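Local coordinates for phosphate binding protein (Planctomyces limnophilus, PDB 4JWO) that probably binds phosphate as the PstS-type solute receptor of a system that carries the ion across the cytoplasmic membrane, at residues 64-69 and 108-113; 71-76 and 319-324; 104-109 and 125-130; 167-172 and 211-216; 187-192 and 232-237. All coordinates share one frame; numbering follows the deposited sequence.

Contact 1: residues 64-69 and 108-113; sequences AVDGSS and EEIDVT. With SO4 (sulfate ion), chain B.
A64 and D111 are joined through both backbone and side chain. The carbonyl oxygen A64 O receives two N-H groups, D111 N at 2.9 Å and V112 N at 3.1 Å. The side chain of D111 answers the other end of the same residue. Its CB lies 3.5 Å from A64 O, and CG stands opposite the D111 carbonyl carbon (chi1 -59°), which turns the carboxylate back past A64. There OD2 accepts A64 N at 2.9 Å in a nearly straight bond (171°) that arrives from above the carboxylate plane, 38° out of it. OD1 forms salt bridges with K294 and R297, two positive charges that would probably keep the acid ionised.

Beyond this point the chains run as parallel strands, D66 N donating to V112 O at 3.0 Å. V65 and V112 lie side by side, their CG1 methyls 4.1 Å apart, whereas I110 brings CD1 to within 3.6 Å of D66 CB. G67 adopts backbone angles that call for glycine, and the chain then leaves the strand so that S69 N donates a hydrogen bond to sulfate O4 at 3.2 Å. S116 and T98 also bind this anion, consistent with a sulfate standing in for phosphate at the ligand site of a PstS-family protein.

Strand 61-67 thus lies between strands 89-93 and 112-115. V65 and V112 face L91, I288 and T290, while D66 and T113 turn to the opposite face of the sheet, where K104 and F105 of helix 98-106 cover them.

Contact 2: residues 71-76 and 319-324; sequences VFPISQ and VKYIKV. With SO4 (sulfate ion), chain D.
V319, the first residue past helix 310-318, rests against the opening turn of helix 72-85. Its CG1 methyl, anti to the V319 carbonyl carbon (chi1 -62°), approaches P73 O at 3.9 Å, and CG2, the branch between backbone N and carbonyl carbon, lies 4.2 Å from I74 CG1. K320 follows with positive phi as the C-prime residue of a Schellman motif, in which Y321 N bonds to V316 O and K320 N to E317 O. Its side chain leads away from the contact, and NZ binds sulfate O2 at 2.7 Å, an anion also held by the hydroxyl of Y245.

The reversal delivers Y321 back to the helix. I74 lies at an oblique angle to the tyrosine: CG1 meets the ring edge in its plane, and CD1 comes to 3.6 Å from Y321 CD2. Farther out, P73 CG lies 4.1 Å from Y321 OH, the two side chains crossing at about a right angle. That hydroxyl hydrogen-bonds to T70 O, which fixes the far end of the ring next to the start of helix 72-85.

From I322 onward the chain turns to strand 134-148, bonding to I141 through its backbone, while I74 and Y321 both pack on L286 of strand 283-291.

Contact 3: residues 104-109 and 125-130; sequences KFIAEE and AECKAK
The thiol of C127 sits against the rim of an aromatic ring: its SG lies near the plane of the F105 ring, 80° off the ring normal and 4.0 Å from F105 CD2, an edge-on sulfur-aromatic contact. The same sulfur touches I106 CG1 at 3.8 Å.

I106 carries most of the packing. With CG1 opposite the carbonyl carbon (chi1 -70°), its branches spread over the second helix: CD1 lies 3.8 Å from E126 CB, and CG2 meets both E126 OE1 and the K130 chain, each crossed at about a right angle. K130 CD comes within 3.2 Å of I106 O. Replacing I106 by an alanine would remove CG1, CG2 and CD1 and would probably open a gap beside E126 CB and K130 CD, with C127 SG keeping F105 alone of its two partners across the contact.

Polar atoms at the margin are joined through water. One molecule donates to I106 O at 2.8 Å and to E108 OE1 while accepting from K130 NZ, and a second links E108 OE1 to K130 O. E108 and K130 are therefore connected by solvent, with 5.8 Å between OE1 and NZ.

Both segments are C-terminal helix ends, of helices 98-106 and 121-129. The first closes in a Schellman motif, with E109 N bonded to K104 O at 2.9 Å and E108 at positive phi.

Contact 4: residues 167-172 and 211-216; sequences WAADSK and AKSSRS
W167 O receives the backbone N-H of R215 at 3.1 Å, with S214 CB pressed against the same oxygen at 3.2 Å. This oxygen belongs to the end of helix 160-167, from which the chain enters a type I beta turn, A168 to S171, closed by S171 N bonding to A168 O at 2.9 Å. The contact therefore joins the turn just after helix 160-167 to the loop that follows helix 198-208.

R215 extends along the turn. Its CG lies between the backbone N and carbonyl carbon (chi1 64°) and passes obliquely by the W167 ring, 4.4 Å from W167 CE3. The chain then bends at chi3, bringing one guanidinium face against S171 O. NH1 donates to both V173 O and I166 O, while NH2 forms a salt bridge with D217. A leucine at R215 would probably leave those two carbonyls and the D217 carboxylate without their mate.

S214 turns its hydroxyl back, OG donating to R215 O at 2.8 Å. S171 OG is bound by K165 O and V173 N, and S171 O stands 3.6 Å above the guanidinium plane of R215, over its centre.

Contact 5: residues 187-192 and 232-237; sequences PIQLFG and VDSKGA
Q189 and A237 form a parallel bridge, CA atoms 4.4 Å apart, in which Q189 N donates to G236 O at 3.1 Å. The bond is fairly straight at nitrogen (167°), but it comes from well above the carbonyl plane, 50° out of it. G236 O also accepts W176 NE1, so two N-H groups grip it. Two CA-H...O contacts run beside the bond: I188 CA to G236 O, and A237 CA to Q189 O at 3.2 Å. G236 belongs to a type I beta turn from S234 to A237, closed by A237 N bonding to S234 O at 3.1 Å. A side chain at G236 would be driven into P187 O, which probably explains the glycine.

The turn is the last step of a beta-alpha-beta crossover. Helix 224-233 leads from strand 219-220 over to strand 237-242, and strand 189-192 lies between the two, parallel to both, in an alpha/beta arrangement.

On the side of the sheet where the helix lies, A237 CB meets the F191 ring obliquely, 3.8 Å from CE1. With CG anti to its carbonyl carbon (chi1 -65°), F191 directs its ring to this methyl and to L227 and V231 of helix 224-233. A bound di(hydroxyethyl)ether molecule, probably from the crystallisation liquor, lies about 4 Å from this side chain. Q189 CB lies 4.1 Å from A237 CA, and a bend farther along the glutamine leads its amide end away from residues 232-237.

Contacts 1 and 3 lie on the far side of the chain's centre from contact 5, the centres of contacts 3 and 5 being about 45 Å apart; contact 4 shares contact 5's side, and contact 2 lies nearer the middle. Contacts 1 and 3 share E108 and E109 and meet where I110 CG1 lies beside the F105 backbone; contact 2 reaches contact 1 where S75 OG meets V65 CG1. Contacts 4 and 5 touch through W167 and L190, their segments alternating along the chain. Residues 319-324 return to helix 72-85 only after contacts 4 and 5 are built. Strand 134-148 pairs with both 283-291 and 237-242, tying both sides together, consistent with a two-lobed periplasmic-binding-protein fold.

Contact 1: residues 64-69 and 108-113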
# COMPACT_ATOMS: atom_id res chain seq x y z
N ALA A 64 21.39 2.97 -1.07
CA ALA A 64 20.58 2.65 -2.24
C ALA A 64 19.28 1.98 -1.80
O ALA A 64 19.31 0.86 -1.30
CB ALA A 64 21.34 1.74 -3.19
N VAL A 65 18.15 2.68 -1.98
CA VAL A 65 16.83 2.16 -1.63
C VAL A 65 16.06 1.86 -2.91
O VAL A 65 16.14 2.61 -3.88
CB VAL A 65 16.03 3.19 -0.79
CG1 VAL A 65 14.69 2.59 -0.32
CG2 VAL A 65 16.84 3.65 0.40
N ASP A 66 15.31 0.76 -2.92
CA ASP A 66 14.50 0.40 -4.07
C ASP A 66 13.24 -0.24 -3.53
O ASP A 66 13.04 -0.26 -2.32
CB ASP A 66 15.27 -0.57 -4.97
CG ASP A 66 14.75 -0.59 -6.40
OD1 ASP A 66 13.57 -0.25 -6.62
OD2 ASP A 66 15.54 -0.94 -7.31
N GLY A 67 12.39 -0.75 -4.41
CA GLY A 67 11.23 -1.50 -3.95
C GLY A 67 9.91 -1.05 -4.53
O GLY A 67 9.84 -0.47 -5.62
N SER A 68 8.86 -1.34 -3.76
CA SER A 68 7.46 -1.13 -4.09
C SER A 68 7.09 0.31 -4.41
O SER A 68 7.59 1.25 -3.79
CB SER A 68 6.64 -1.59 -2.88
OG SER A 68 5.26 -1.33 -3.02
N SER A 69 6.19 0.50 -5.37
CA SER A 69 5.60 1.82 -5.59
C SER A 69 4.82 2.27 -4.36
O SER A 69 4.66 3.47 -4.13
CB SER A 69 4.68 1.81 -6.82
OG SER A 69 3.55 0.98 -6.56
N GLU A 108 22.40 -8.24 -4.76
CA GLU A 108 23.25 -7.40 -3.91
C GLU A 108 23.64 -6.08 -4.56
O GLU A 108 24.79 -5.63 -4.45
CB GLU A 108 24.49 -8.17 -3.44
CG GLU A 108 24.15 -9.38 -2.58
CD GLU A 108 25.37 -9.98 -1.91
OE1 GLU A 108 26.12 -10.73 -2.58
OE2 GLU A 108 25.57 -9.71 -0.71
N GLU A 109 22.68 -5.46 -5.24
CA GLU A 109 22.92 -4.21 -5.95
C GLU A 109 22.27 -3.02 -5.25
O GLU A 109 22.37 -1.89 -5.71
CB GLU A 109 22.43 -4.34 -7.40
CG GLU A 109 23.22 -5.36 -8.23
CD GLU A 109 22.46 -5.86 -9.44
OE1 GLU A 109 21.24 -5.61 -9.54
OE2 GLU A 109 23.09 -6.53 -10.29
N ILE A 110 21.60 -3.29 -4.13
CA ILE A 110 20.97 -2.25 -3.30
C ILE A 110 21.14 -2.55 -1.80
O ILE A 110 21.54 -3.65 -1.42
CB ILE A 110 19.46 -2.09 -3.62
CG1 ILE A 110 18.71 -3.39 -3.38
CG2 ILE A 110 19.25 -1.59 -5.05
CD1 ILE A 110 17.20 -3.27 -3.57
N ASP A 111 20.81 -1.57 -0.95
CA ASP A 111 20.99 -1.72 0.50
C ASP A 111 19.69 -2.00 1.24
O ASP A 111 19.67 -2.72 2.23
CB ASP A 111 21.60 -0.44 1.08
CG ASP A 111 22.93 -0.10 0.47
OD1 ASP A 111 23.71 -1.04 0.20
OD2 ASP A 111 23.19 1.10 0.25
N VAL A 112 18.62 -1.39 0.75
CA VAL A 112 17.32 -1.44 1.41
C VAL A 112 16.24 -1.64 0.36
O VAL A 112 16.28 -1.01 -0.69
CB VAL A 112 17.03 -0.10 2.14
CG1 VAL A 112 15.60 -0.05 2.64
CG2 VAL A 112 18.00 0.10 3.29
N THR A 113 15.27 -2.51 0.63
CA THR A 113 14.18 -2.67 -0.32
C THR A 113 12.80 -2.62 0.36
O THR A 113 12.61 -3.18 1.44
CB THR A 113 14.37 -3.93 -1.20
OG1 THR A 113 13.48 -3.87 -2.33
CG2 THR A 113 14.12 -5.21 -0.41
S SO4 B . 4.45 -3.58 -5.93
O1 SO4 B . 3.06 -3.32 -6.31
O2 SO4 B . 4.56 -3.80 -4.50
O3 SO4 B . 4.89 -4.77 -6.63
O4 SO4 B . 5.26 -2.41 -6.30

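Contact 2: residues 71-76 and 319-324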
# COMPACT_ATOMS: atom_id res chain seq x y z
N VAL A 71 5.69 1.57 -1.14
CA VAL A 71 6.62 1.94 -0.09
C VAL A 71 7.42 3.18 -0.51
O VAL A 71 7.86 3.95 0.35
CB VAL A 71 7.52 0.76 0.31
CG1 VAL A 71 8.46 1.15 1.47
CG2 VAL A 71 6.66 -0.45 0.70
N PHE A 72 7.54 3.39 -1.82
CA PHE A 72 8.23 4.57 -2.38
C PHE A 72 7.92 5.91 -1.67
O PHE A 72 8.85 6.64 -1.34
CB PHE A 72 7.97 4.69 -3.89
CG PHE A 72 8.81 5.73 -4.60
CD1 PHE A 72 10.10 5.45 -5.00
CD2 PHE A 72 8.28 6.97 -4.93
CE1 PHE A 72 10.87 6.39 -5.68
CE2 PHE A 72 9.04 7.92 -5.61
CZ PHE A 72 10.34 7.63 -5.97
N PRO A 73 6.63 6.23 -1.42
CA PRO A 73 6.37 7.53 -0.80
C PRO A 73 6.94 7.63 0.61
O PRO A 73 7.36 8.72 1.03
CB PRO A 73 4.84 7.63 -0.76
CG PRO A 73 4.37 6.65 -1.78
CD PRO A 73 5.38 5.54 -1.78
N ILE A 74 6.95 6.52 1.34
CA ILE A 74 7.58 6.50 2.66
C ILE A 74 9.08 6.68 2.53
O ILE A 74 9.67 7.54 3.16
CB ILE A 74 7.30 5.17 3.39
CG1 ILE A 74 5.79 5.00 3.61
CG2 ILE A 74 8.05 5.11 4.72
CD1 ILE A 74 5.44 3.65 4.21
N SER A 75 9.71 5.85 1.69
CA SER A 75 11.15 5.93 1.48
C SER A 75 11.59 7.32 1.01
O SER A 75 12.62 7.83 1.47
CB SER A 75 11.61 4.87 0.48
OG SER A 75 11.38 3.57 0.98
N GLN A 76 10.83 7.93 0.11
CA GLN A 76 11.19 9.26 -0.39
C GLN A 76 11.04 10.33 0.68
O GLN A 76 11.88 11.22 0.80
CB GLN A 76 10.36 9.62 -1.62
CG GLN A 76 10.76 10.94 -2.25
CD GLN A 76 12.22 10.98 -2.65
OE1 GLN A 76 12.61 10.41 -3.67
NE2 GLN A 76 13.04 11.66 -1.85
N VAL A 319 2.17 10.94 4.66
CA VAL A 319 1.97 10.49 3.28
C VAL A 319 0.70 9.65 3.17
O VAL A 319 0.51 8.92 2.20
CB VAL A 319 3.19 9.73 2.72
CG1 VAL A 319 4.42 10.64 2.71
CG2 VAL A 319 3.44 8.46 3.54
N LYS A 320 -0.15 9.75 4.19
CA LYS A 320 -1.54 9.26 4.18
C LYS A 320 -1.69 7.77 4.46
O LYS A 320 -2.73 7.18 4.16
CB LYS A 320 -2.26 9.66 2.89
CG LYS A 320 -2.27 11.16 2.59
CD LYS A 320 -3.12 11.95 3.56
CE LYS A 320 -3.34 13.36 3.05
NZ LYS A 320 -4.31 14.12 3.88
N TYR A 321 -0.66 7.17 5.05
CA TYR A 321 -0.74 5.78 5.48
C TYR A 321 -1.13 5.71 6.96
O TYR A 321 -1.27 6.73 7.62
CB TYR A 321 0.59 5.05 5.24
CG TYR A 321 0.88 4.74 3.78
CD1 TYR A 321 -0.11 4.30 2.92
CD2 TYR A 321 2.17 4.86 3.27
CE1 TYR A 321 0.17 4.02 1.58
CE2 TYR A 321 2.45 4.58 1.94
CZ TYR A 321 1.45 4.15 1.10
OH TYR A 321 1.74 3.87 -0.22
N ILE A 322 -1.30 4.49 7.45
CA ILE A 322 -1.68 4.24 8.83
C ILE A 322 -0.43 3.80 9.60
O ILE A 322 0.30 2.91 9.15
CB ILE A 322 -2.77 3.14 8.89
CG1 ILE A 322 -4.06 3.65 8.23
CG2 ILE A 322 -3.01 2.70 10.32
CD1 ILE A 322 -5.05 2.56 7.84
N LYS A 323 -0.16 4.42 10.74
CA LYS A 323 1.05 4.05 11.48
C LYS A 323 0.83 2.70 12.14
O LYS A 323 -0.31 2.31 12.42
CB LYS A 323 1.44 5.13 12.50
CG LYS A 323 0.49 5.27 13.67
CD LYS A 323 1.01 6.28 14.67
CE LYS A 323 0.06 6.42 15.85
NZ LYS A 323 0.64 7.32 16.89
N VAL A 324 1.91 1.96 12.36
CA VAL A 324 1.80 0.62 12.94
C VAL A 324 1.34 0.67 14.40
O VAL A 324 1.61 1.64 15.12
CB VAL A 324 3.13 -0.16 12.86
CG1 VAL A 324 3.54 -0.39 11.39
CG2 VAL A 324 4.22 0.58 13.62
S SO4 D . -4.40 16.75 1.11
O1 SO4 D . -4.49 18.22 1.15
O2 SO4 D . -5.06 16.20 2.29
O3 SO4 D . -5.10 16.23 -0.08
O4 SO4 D . -2.99 16.38 1.08

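Contact 3: residues 104-109 and 125-130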
# COMPACT_ATOMS: atom_id res chain seq x y z
N LYS A 104 17.00 -7.21 -7.15
CA LYS A 104 18.22 -6.43 -6.97
C LYS A 104 18.81 -6.66 -5.59
O LYS A 104 20.02 -6.59 -5.40
CB LYS A 104 17.95 -4.94 -7.19
CG LYS A 104 17.45 -4.60 -8.59
CD LYS A 104 17.87 -3.20 -8.99
CE LYS A 104 17.28 -2.79 -10.33
NZ LYS A 104 17.76 -1.44 -10.76
N PHE A 105 17.94 -6.91 -4.62
CA PHE A 105 18.34 -7.22 -3.25
C PHE A 105 19.15 -8.51 -3.25
O PHE A 105 20.22 -8.59 -2.65
CB PHE A 105 17.08 -7.40 -2.41
CG PHE A 105 17.33 -7.42 -0.92
CD1 PHE A 105 17.71 -6.28 -0.24
CD2 PHE A 105 17.13 -8.59 -0.19
CE1 PHE A 105 17.90 -6.30 1.14
CE2 PHE A 105 17.33 -8.62 1.19
CZ PHE A 105 17.71 -7.47 1.85
N ILE A 106 18.62 -9.53 -3.93
CA ILE A 106 19.29 -10.82 -4.04
C ILE A 106 20.59 -10.70 -4.84
O ILE A 106 21.58 -11.36 -4.52
CB ILE A 106 18.34 -11.88 -4.66
CG1 ILE A 106 17.23 -12.24 -3.68
CG2 ILE A 106 19.11 -13.14 -5.06
CD1 ILE A 106 15.99 -12.82 -4.34
N ALA A 107 20.58 -9.85 -5.86
CA ALA A 107 21.78 -9.61 -6.66
C ALA A 107 22.77 -8.69 -5.95
O ALA A 107 23.85 -8.39 -6.49
CB ALA A 107 21.40 -9.04 -8.03
N GLU A 108 22.40 -8.24 -4.76
CA GLU A 108 23.25 -7.40 -3.91
C GLU A 108 23.64 -6.08 -4.56
O GLU A 108 24.79 -5.63 -4.45
CB GLU A 108 24.49 -8.17 -3.44
CG GLU A 108 24.15 -9.38 -2.58
CD GLU A 108 25.37 -9.98 -1.91
OE1 GLU A 108 26.12 -10.73 -2.58
OE2 GLU A 108 25.57 -9.71 -0.71
N GLU A 109 22.68 -5.46 -5.24
CA GLU A 109 22.92 -4.21 -5.95
C GLU A 109 22.27 -3.02 -5.25
O GLU A 109 22.37 -1.89 -5.71
CB GLU A 109 22.43 -4.34 -7.40
CG GLU A 109 23.22 -5.36 -8.23
CD GLU A 109 22.46 -5.86 -9.44
OE1 GLU A 109 21.24 -5.61 -9.54
OE2 GLU A 109 23.09 -6.53 -10.29
N ALA A 125 14.85 -18.15 0.21
CA ALA A 125 15.82 -19.21 -0.07
C ALA A 125 16.95 -18.69 -0.95
O ALA A 125 18.11 -19.06 -0.76
CB ALA A 125 15.14 -20.41 -0.72
N GLU A 126 16.63 -17.83 -1.92
CA GLU A 126 17.65 -17.23 -2.78
C GLU A 126 18.58 -16.36 -1.94
O GLU A 126 19.78 -16.31 -2.18
CB GLU A 126 17.03 -16.42 -3.93
CG GLU A 126 16.35 -17.26 -5.00
CD GLU A 126 16.08 -16.49 -6.29
OE1 GLU A 126 16.87 -15.57 -6.62
OE2 GLU A 126 15.09 -16.80 -6.97
N CYS A 127 18.00 -15.67 -0.96
CA CYS A 127 18.78 -14.87 -0.04
C CYS A 127 19.73 -15.73 0.79
O CYS A 127 20.93 -15.48 0.84
CB CYS A 127 17.87 -14.05 0.88
SG CYS A 127 17.14 -12.62 0.07
N LYS A 128 19.18 -16.77 1.42
CA LYS A 128 19.97 -17.64 2.27
C LYS A 128 21.11 -18.29 1.50
O LYS A 128 22.22 -18.39 2.00
CB LYS A 128 19.11 -18.71 2.94
CG LYS A 128 18.21 -18.18 4.05
CD LYS A 128 17.74 -19.28 4.99
CE LYS A 128 18.85 -19.73 5.91
NZ LYS A 128 18.36 -20.00 7.29
N ALA A 129 20.83 -18.71 0.26
CA ALA A 129 21.83 -19.37 -0.58
C ALA A 129 23.03 -18.46 -0.82
O ALA A 129 24.14 -18.94 -1.07
CB ALA A 129 21.22 -19.80 -1.89
N LYS A 130 22.81 -17.15 -0.75
CA LYS A 130 23.87 -16.18 -1.04
C LYS A 130 24.49 -15.60 0.22
O LYS A 130 25.27 -14.65 0.15
CB LYS A 130 23.33 -15.06 -1.94
CG LYS A 130 23.26 -15.43 -3.41
CD LYS A 130 22.43 -14.41 -4.18
CE LYS A 130 22.48 -14.69 -5.67
NZ LYS A 130 23.85 -14.54 -6.24
O HOH W 1 24.30 -11.62 -5.08
O HOH W 2 26.50 -13.67 -2.16

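Contact 4: residues 167-172 and 211-216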
# COMPACT_ATOMS: atom_id res chain seq x y z
N TRP A 167 -13.57 -4.02 -12.90
CA TRP A 167 -12.30 -3.33 -13.13
C TRP A 167 -11.29 -4.05 -14.01
O TRP A 167 -10.28 -3.45 -14.39
CB TRP A 167 -11.63 -3.01 -11.80
CG TRP A 167 -12.27 -1.86 -11.08
CD1 TRP A 167 -13.14 -1.93 -10.04
CD2 TRP A 167 -12.08 -0.46 -11.36
NE1 TRP A 167 -13.50 -0.67 -9.63
CE2 TRP A 167 -12.87 0.26 -10.44
CE3 TRP A 167 -11.32 0.25 -12.29
CZ2 TRP A 167 -12.92 1.65 -10.42
CZ3 TRP A 167 -11.37 1.63 -12.28
CH2 TRP A 167 -12.16 2.32 -11.34
N ALA A 168 -11.54 -5.31 -14.34
CA ALA A 168 -10.55 -6.11 -15.07
C ALA A 168 -10.17 -5.46 -16.38
O ALA A 168 -10.96 -4.72 -16.98
CB ALA A 168 -11.07 -7.50 -15.33
N ALA A 169 -8.97 -5.78 -16.83
CA ALA A 169 -8.43 -5.28 -18.09
C ALA A 169 -9.39 -5.47 -19.26
O ALA A 169 -9.43 -4.64 -20.16
CB ALA A 169 -7.10 -5.94 -18.39
N ASP A 170 -10.13 -6.58 -19.25
CA ASP A 170 -11.03 -6.91 -20.34
C ASP A 170 -12.50 -6.68 -19.98
O ASP A 170 -13.39 -7.11 -20.72
CB ASP A 170 -10.85 -8.37 -20.76
CG ASP A 170 -11.33 -9.36 -19.71
OD1 ASP A 170 -11.20 -9.09 -18.49
OD2 ASP A 170 -11.83 -10.44 -20.10
N SER A 171 -12.76 -5.99 -18.88
CA SER A 171 -14.14 -5.72 -18.49
C SER A 171 -14.77 -4.63 -19.34
O SER A 171 -14.17 -3.56 -19.54
CB SER A 171 -14.24 -5.32 -17.02
OG SER A 171 -15.59 -4.99 -16.73
N LYS A 172 -15.97 -4.90 -19.83
CA LYS A 172 -16.75 -3.92 -20.56
C LYS A 172 -17.97 -3.52 -19.74
O LYS A 172 -18.89 -2.88 -20.27
CB LYS A 172 -17.23 -4.50 -21.89
CG LYS A 172 -16.15 -5.25 -22.65
CD LYS A 172 -14.94 -4.37 -22.91
CE LYS A 172 -13.77 -5.20 -23.39
NZ LYS A 172 -12.61 -4.35 -23.81
N ALA A 211 -0.88 -9.20 -12.84
CA ALA A 211 -0.68 -8.44 -14.07
C ALA A 211 -0.75 -6.94 -13.82
O ALA A 211 -0.24 -6.15 -14.62
CB ALA A 211 -1.70 -8.85 -15.13
N LYS A 212 -1.39 -6.56 -12.71
CA LYS A 212 -1.35 -5.19 -12.21
C LYS A 212 -1.87 -4.18 -13.22
O LYS A 212 -1.25 -3.13 -13.45
CB LYS A 212 0.06 -4.81 -11.77
CG LYS A 212 0.47 -5.41 -10.44
CD LYS A 212 0.43 -4.35 -9.37
CE LYS A 212 1.82 -4.01 -8.90
NZ LYS A 212 2.69 -3.39 -9.93
N SER A 213 -3.01 -4.50 -13.81
CA SER A 213 -3.60 -3.68 -14.85
C SER A 213 -5.08 -3.52 -14.56
O SER A 213 -5.63 -4.21 -13.72
CB SER A 213 -3.46 -4.41 -16.17
OG SER A 213 -4.10 -5.67 -16.06
N SER A 214 -5.73 -2.59 -15.27
CA SER A 214 -7.19 -2.47 -15.24
C SER A 214 -7.68 -1.90 -16.56
O SER A 214 -6.88 -1.47 -17.39
CB SER A 214 -7.65 -1.58 -14.08
OG SER A 214 -7.50 -0.20 -14.38
N ARG A 215 -8.99 -1.91 -16.77
CA ARG A 215 -9.56 -1.17 -17.88
C ARG A 215 -9.14 0.29 -17.72
O ARG A 215 -8.83 0.76 -16.63
CB ARG A 215 -11.09 -1.28 -17.85
CG ARG A 215 -11.70 -0.64 -16.61
CD ARG A 215 -13.17 -1.02 -16.45
NE ARG A 215 -14.01 -0.46 -17.51
CZ ARG A 215 -15.31 -0.68 -17.61
NH1 ARG A 215 -15.92 -1.46 -16.72
NH2 ARG A 215 -16.00 -0.14 -18.60
N SER A 216 -9.12 1.01 -18.83
CA SER A 216 -8.68 2.40 -18.78
C SER A 216 -9.82 3.40 -18.92
O SER A 216 -9.60 4.61 -18.79
CB SER A 216 -7.65 2.65 -19.87
OG SER A 216 -8.21 2.48 -21.16

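Contact 5: residues 187-192 and 232-237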
# COMPACT_ATOMS: atom_id res chain seq x y z
N PRO A 187 -26.09 3.17 -15.28
CA PRO A 187 -24.65 3.17 -15.52
C PRO A 187 -23.83 3.22 -14.24
O PRO A 187 -24.22 3.86 -13.26
CB PRO A 187 -24.43 4.48 -16.30
CG PRO A 187 -25.76 4.83 -16.86
CD PRO A 187 -26.77 4.33 -15.87
N ILE A 188 -22.70 2.53 -14.24
CA ILE A 188 -21.72 2.65 -13.16
C ILE A 188 -20.71 3.70 -13.59
O ILE A 188 -20.09 3.56 -14.64
CB ILE A 188 -20.89 1.38 -12.95
CG1 ILE A 188 -21.77 0.14 -12.85
CG2 ILE A 188 -20.00 1.52 -11.70
CD1 ILE A 188 -20.97 -1.12 -12.74
N GLN A 189 -20.54 4.75 -12.80
CA GLN A 189 -19.57 5.79 -13.13
C GLN A 189 -18.32 5.55 -12.31
O GLN A 189 -18.34 5.70 -11.10
CB GLN A 189 -20.14 7.18 -12.81
CG GLN A 189 -21.57 7.42 -13.30
CD GLN A 189 -21.67 7.62 -14.80
OE1 GLN A 189 -20.67 7.53 -15.52
NE2 GLN A 189 -22.88 7.90 -15.28
N LEU A 190 -17.24 5.16 -12.98
CA LEU A 190 -16.04 4.71 -12.30
C LEU A 190 -15.03 5.82 -12.05
O LEU A 190 -14.74 6.62 -12.94
CB LEU A 190 -15.34 3.62 -13.12
CG LEU A 190 -16.14 2.34 -13.34
CD1 LEU A 190 -15.34 1.42 -14.26
CD2 LEU A 190 -16.42 1.65 -12.00
N PHE A 191 -14.48 5.83 -10.84
CA PHE A 191 -13.46 6.79 -10.43
C PHE A 191 -12.32 6.04 -9.79
O PHE A 191 -12.53 5.11 -9.03
CB PHE A 191 -14.04 7.79 -9.41
CG PHE A 191 -15.11 8.67 -9.98
CD1 PHE A 191 -16.44 8.28 -9.95
CD2 PHE A 191 -14.78 9.89 -10.55
CE1 PHE A 191 -17.43 9.09 -10.49
CE2 PHE A 191 -15.76 10.70 -11.09
CZ PHE A 191 -17.09 10.30 -11.06
N GLY A 192 -11.09 6.44 -10.09
CA GLY A 192 -9.94 5.76 -9.52
C GLY A 192 -8.62 6.47 -9.72
O GLY A 192 -8.56 7.58 -10.26
N VAL A 232 -19.35 11.97 -4.82
CA VAL A 232 -20.42 12.77 -4.25
C VAL A 232 -21.46 13.21 -5.30
O VAL A 232 -22.67 13.22 -5.04
CB VAL A 232 -19.86 14.03 -3.53
CG1 VAL A 232 -20.98 14.94 -3.04
CG2 VAL A 232 -18.95 13.61 -2.38
N ASP A 233 -20.98 13.52 -6.51
CA ASP A 233 -21.82 14.12 -7.55
C ASP A 233 -22.57 13.12 -8.43
O ASP A 233 -23.45 13.51 -9.19
CB ASP A 233 -20.95 15.01 -8.46
CG ASP A 233 -20.61 16.33 -7.83
OD1 ASP A 233 -21.31 16.75 -6.88
OD2 ASP A 233 -19.64 16.97 -8.30
N SER A 234 -22.23 11.84 -8.33
CA SER A 234 -22.87 10.83 -9.17
C SER A 234 -23.49 9.71 -8.35
O SER A 234 -22.80 8.97 -7.65
CB SER A 234 -21.87 10.22 -10.16
OG SER A 234 -22.48 9.18 -10.89
N LYS A 235 -24.81 9.59 -8.46
CA LYS A 235 -25.56 8.58 -7.70
C LYS A 235 -25.08 7.18 -8.00
O LYS A 235 -25.10 6.30 -7.13
CB LYS A 235 -27.05 8.67 -8.05
CG LYS A 235 -27.72 9.97 -7.64
CD LYS A 235 -27.93 10.04 -6.14
CE LYS A 235 -28.91 11.14 -5.74
NZ LYS A 235 -28.23 12.45 -5.52
N GLY A 236 -24.66 6.96 -9.23
CA GLY A 236 -24.22 5.65 -9.67
C GLY A 236 -22.72 5.44 -9.61
O GLY A 236 -22.20 4.52 -10.25
N ALA A 237 -22.01 6.28 -8.86
CA ALA A 237 -20.55 6.20 -8.83
C ALA A 237 -19.99 5.00 -8.07
O ALA A 237 -20.57 4.50 -7.12
CB ALA A 237 -19.97 7.48 -8.24